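Local structure of radical SAM domain protein (Methanothrix thermoacetophila, 6Y1X) at residues Thr164-Asp169 and Glu174-Tyr179. The protein is the radical SAM iron-sulfur enzyme NifB, a carbide synthase that probably acts in maturation of the nitrogenase iron-molybdenum cofactor. Residues are numbered along the deposited sequence; the frame is centred on the assembly and turned at random.
Sequences TLNAVD and EQIYDY
Tyr177 OH meets the side-chain amide of Asn166 and two waters. The direct bond is weak: Asn166 ND2 donates to Tyr177 OH over 3.2 Å, with a bent N-H...O angle of 130°. The amide and ring planes are only 17° apart, yet ND2 approaches the ring obliquely. One water bridges Tyr177 OH to Thr164 O, to which it donates at 2.9 Å. A second water accepts from Asn166 N at 3.0 Å; its contact with Tyr177 OH is unusually short and therefore doubtful. With Tyr177 CG anti to its own carbonyl carbon (chi1 -57°), the ring reaches toward 164-169 and brings OH to Asn166. Asn166 has firmer polar partners beyond this pair. Its OD1 accepts from Val219 N, and ND2 also bonds to Tyr65 OH. With bonds at both OD1 and ND2, the rotation of the amide is fixed.

The contact lies in the radical SAM fold. Residues 164-169 leave parallel strand 160-164, and the short helix 170-173 leads to 174-179. That second segment enters strand 177-182, which pairs antiparallel with 61-63. Strand 61-63 carries Cys63, a ligand of a [4Fe-4S] cluster. The Tyr177 side chain touches Cys63, and its nearest atom is about 6 Å from the bound cluster.

Ile176 supplies the apolar part. Its CD1 packs against Asn166 CB at 3.8 Å and lies 3.7 Å from Asn166 O. Ala167 CB lies 4.5 Å from Ile176 CD1, a looser apolar contact. The other branch, CG2, sits over one face of the Tyr177 ring, offset toward the rim. Ile224 also packs on Ile176, and Leu196 of helix 189-209 touches Tyr177.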
ATOM      1  N   THR A 164      -2.761   2.729  -1.180  1.00 20.04           N
ATOM      2  CA  THR A 164      -4.017   2.658  -0.445  1.00 21.31           C
ATOM      3  C   THR A 164      -4.849   3.882  -0.802  1.00 17.13           C
ATOM      4  O   THR A 164      -4.482   5.015  -0.471  1.00 19.94           O
ATOM      5  CB  THR A 164      -3.781   2.546   1.057  1.00 22.90           C
ATOM      6  OG1 THR A 164      -3.156   1.287   1.335  1.00 22.73           O
ATOM      7  CG2 THR A 164      -5.119   2.592   1.808  1.00 22.15           C
ATOM      8  N   LEU A 165      -5.968   3.649  -1.479  1.00 15.75           N
ATOM      9  CA  LEU A 165      -6.829   4.705  -1.993  1.00 15.79           C
ATOM     10  C   LEU A 165      -8.216   4.470  -1.416  1.00 18.41           C
ATOM     11  O   LEU A 165      -8.907   3.525  -1.812  1.00 13.65           O
ATOM     12  CB  LEU A 165      -6.854   4.706  -3.521  1.00 14.07           C
ATOM     13  CG  LEU A 165      -7.671   5.792  -4.217  1.00 22.92           C
ATOM     14  CD1 LEU A 165      -7.141   7.167  -3.861  1.00 19.55           C
ATOM     15  CD2 LEU A 165      -7.628   5.583  -5.714  1.00 23.09           C
ATOM     16  N   ASN A 166      -8.604   5.306  -0.456  1.00 17.44           N
ATOM     17  CA  ASN A 166      -9.841   5.099   0.278  1.00 14.91           C
ATOM     18  C   ASN A 166     -10.964   5.998  -0.208  1.00 18.60           C
ATOM     19  O   ASN A 166     -12.099   5.853   0.259  1.00 20.35           O
ATOM     20  CB  ASN A 166      -9.608   5.335   1.773  1.00 15.49           C
ATOM     21  CG  ASN A 166      -8.756   4.257   2.399  1.00 18.42           C
ATOM     22  OD1 ASN A 166      -8.814   3.096   1.995  1.00 17.74           O
ATOM     23  ND2 ASN A 166      -7.944   4.637   3.378  1.00 18.70           N
ATOM     24  N   ALA A 167     -10.667   6.932  -1.108  1.00 17.42           N
ATOM     25  CA  ALA A 167     -11.656   7.854  -1.641  1.00 19.80           C
ATOM     26  C   ALA A 167     -11.115   8.475  -2.921  1.00 14.89           C
ATOM     27  O   ALA A 167      -9.919   8.747  -3.024  1.00 19.20           O
ATOM     28  CB  ALA A 167     -12.004   8.949  -0.625  1.00 12.76           C
ATOM     29  N   VAL A 168     -12.002   8.690  -3.890  1.00 16.78           N
ATOM     30  CA  VAL A 168     -11.719   9.525  -5.052  1.00 16.46           C
ATOM     31  C   VAL A 168     -12.574  10.782  -5.035  1.00 23.14           C
ATOM     32  O   VAL A 168     -12.585  11.544  -6.008  1.00 21.46           O
ATOM     33  CB  VAL A 168     -11.884   8.758  -6.375  1.00 21.47           C
ATOM     34  CG1 VAL A 168     -10.842   7.646  -6.480  1.00 14.62           C
ATOM     35  CG2 VAL A 168     -13.297   8.203  -6.512  1.00 22.98           C
ATOM     36  N   ASP A 169     -13.306  11.003  -3.949  1.00 25.25           N
ATOM     37  CA  ASP A 169     -14.026  12.237  -3.683  1.00 26.06           C
ATOM     38  C   ASP A 169     -13.425  12.832  -2.417  1.00 21.42           C
ATOM     39  O   ASP A 169     -13.482  12.189  -1.355  1.00 17.19           O
ATOM     40  CB  ASP A 169     -15.519  11.950  -3.499  1.00 24.19           C
ATOM     41  CG  ASP A 169     -16.345  13.199  -3.223  1.00 33.82           C
ATOM     42  OD1 ASP A 169     -15.879  14.116  -2.513  1.00 31.51           O
ATOM     43  OD2 ASP A 169     -17.492  13.249  -3.716  1.00 40.15           O
ATOM     44  N   GLU A 174     -11.984  13.584   3.409  1.00 19.46           N
ATOM     45  CA  GLU A 174     -11.855  14.398   4.613  1.00 22.05           C
ATOM     46  C   GLU A 174     -12.359  13.652   5.841  1.00 22.68           C
ATOM     47  O   GLU A 174     -11.907  13.915   6.963  1.00 22.03           O
ATOM     48  CB  GLU A 174     -12.627  15.706   4.454  1.00 23.08           C
ATOM     49  CG  GLU A 174     -12.506  16.624   5.668  1.00 38.42           C
ATOM     50  CD  GLU A 174     -13.386  17.853   5.581  1.00 50.63           C
ATOM     51  OE1 GLU A 174     -14.136  17.987   4.590  1.00 54.36           O
ATOM     52  OE2 GLU A 174     -13.327  18.687   6.512  1.00 54.70           O
ATOM     53  N   GLN A 175     -13.289  12.720   5.650  1.00 23.02           N
ATOM     54  CA  GLN A 175     -13.824  11.922   6.746  1.00 20.69           C
ATOM     55  C   GLN A 175     -12.883  10.809   7.180  1.00 17.45           C
ATOM     56  O   GLN A 175     -13.181  10.108   8.151  1.00 19.41           O
ATOM     57  CB  GLN A 175     -15.174  11.330   6.340  1.00 15.44           C
ATOM     58  CG  GLN A 175     -16.223  12.384   5.997  1.00 24.10           C
ATOM     59  CD  GLN A 175     -17.538  11.774   5.556  1.00 30.35           C
ATOM     60  OE1 GLN A 175     -18.189  11.063   6.317  1.00 38.85           O
ATOM     61  NE2 GLN A 175     -17.932  12.044   4.319  1.00 28.56           N
ATOM     62  N   ILE A 176     -11.760  10.624   6.491  1.00 14.42           N
ATOM     63  CA  ILE A 176     -10.896   9.479   6.735  1.00 12.26           C
ATOM     64  C   ILE A 176      -9.522   9.868   7.272  1.00 12.14           C
ATOM     65  O   ILE A 176      -8.862   9.032   7.911  1.00 16.71           O
ATOM     66  CB  ILE A 176     -10.756   8.640   5.439  1.00 18.73           C
ATOM     67  CG1 ILE A 176     -12.135   8.162   4.974  1.00 19.93           C
ATOM     68  CG2 ILE A 176      -9.858   7.421   5.615  1.00 12.90           C
ATOM     69  CD1 ILE A 176     -12.127   7.522   3.598  1.00 19.60           C
ATOM     70  N   TYR A 177      -9.083  11.113   7.102  1.00 18.64           N
ATOM     71  CA  TYR A 177      -7.746  11.544   7.481  1.00 16.24           C
ATOM     72  C   TYR A 177      -7.800  12.724   8.441  1.00 12.76           C
ATOM     73  O   TYR A 177      -8.535  13.690   8.207  1.00 17.27           O
ATOM     74  CB  TYR A 177      -6.954  11.904   6.228  1.00 15.84           C
ATOM     75  CG  TYR A 177      -6.899  10.746   5.274  1.00 17.85           C
ATOM     76  CD1 TYR A 177      -6.025   9.688   5.477  1.00 14.09           C
ATOM     77  CD2 TYR A 177      -7.777  10.677   4.202  1.00 15.67           C
ATOM     78  CE1 TYR A 177      -5.996   8.614   4.602  1.00 14.31           C
ATOM     79  CE2 TYR A 177      -7.762   9.609   3.332  1.00 15.59           C
ATOM     80  CZ  TYR A 177      -6.870   8.581   3.535  1.00 15.25           C
ATOM     81  OH  TYR A 177      -6.866   7.516   2.665  1.00 19.24           O
ATOM     82  N   ASP A 178      -6.999  12.654   9.508  1.00 15.89           N
ATOM     83  CA  ASP A 178      -6.849  13.796  10.405  1.00 19.12           C
ATOM     84  C   ASP A 178      -6.032  14.899   9.749  1.00 18.89           C
ATOM     85  O   ASP A 178      -6.384  16.081   9.841  1.00 16.62           O
ATOM     86  CB  ASP A 178      -6.155  13.373  11.702  1.00 18.92           C
ATOM     87  CG  ASP A 178      -7.098  12.780  12.717  1.00 21.83           C
ATOM     88  OD1 ASP A 178      -8.321  12.750  12.476  1.00 26.54           O
ATOM     89  OD2 ASP A 178      -6.600  12.345  13.773  1.00 27.39           O
ATOM     90  N   TYR A 179      -4.937  14.536   9.089  1.00 17.76           N
ATOM     91  CA  TYR A 179      -4.040  15.522   8.508  1.00 12.77           C
ATOM     92  C   TYR A 179      -3.133  14.826   7.510  1.00 19.25           C
ATOM     93  O   TYR A 179      -3.012  13.600   7.499  1.00 17.28           O
ATOM     94  CB  TYR A 179      -3.213  16.243   9.587  1.00 14.69           C
ATOM     95  CG  TYR A 179      -2.267  15.364  10.379  1.00 18.13           C
ATOM     96  CD1 TYR A 179      -1.059  14.933   9.838  1.00 20.75           C
ATOM     97  CD2 TYR A 179      -2.579  14.969  11.672  1.00 15.24           C
ATOM     98  CE1 TYR A 179      -0.198  14.133  10.561  1.00 18.87           C
ATOM     99  CE2 TYR A 179      -1.719  14.174  12.403  1.00 21.06           C
ATOM    100  CZ  TYR A 179      -0.531  13.757  11.842  1.00 28.06           C
ATOM    101  OH  TYR A 179       0.328  12.955  12.565  1.00 33.97           O
TER
HETATM  102  O   HOH W   1      -4.099   6.430   2.052  1.00 26.08           O
HETATM  103  O   HOH W   2      -7.214   7.851   0.237  1.00 19.87           O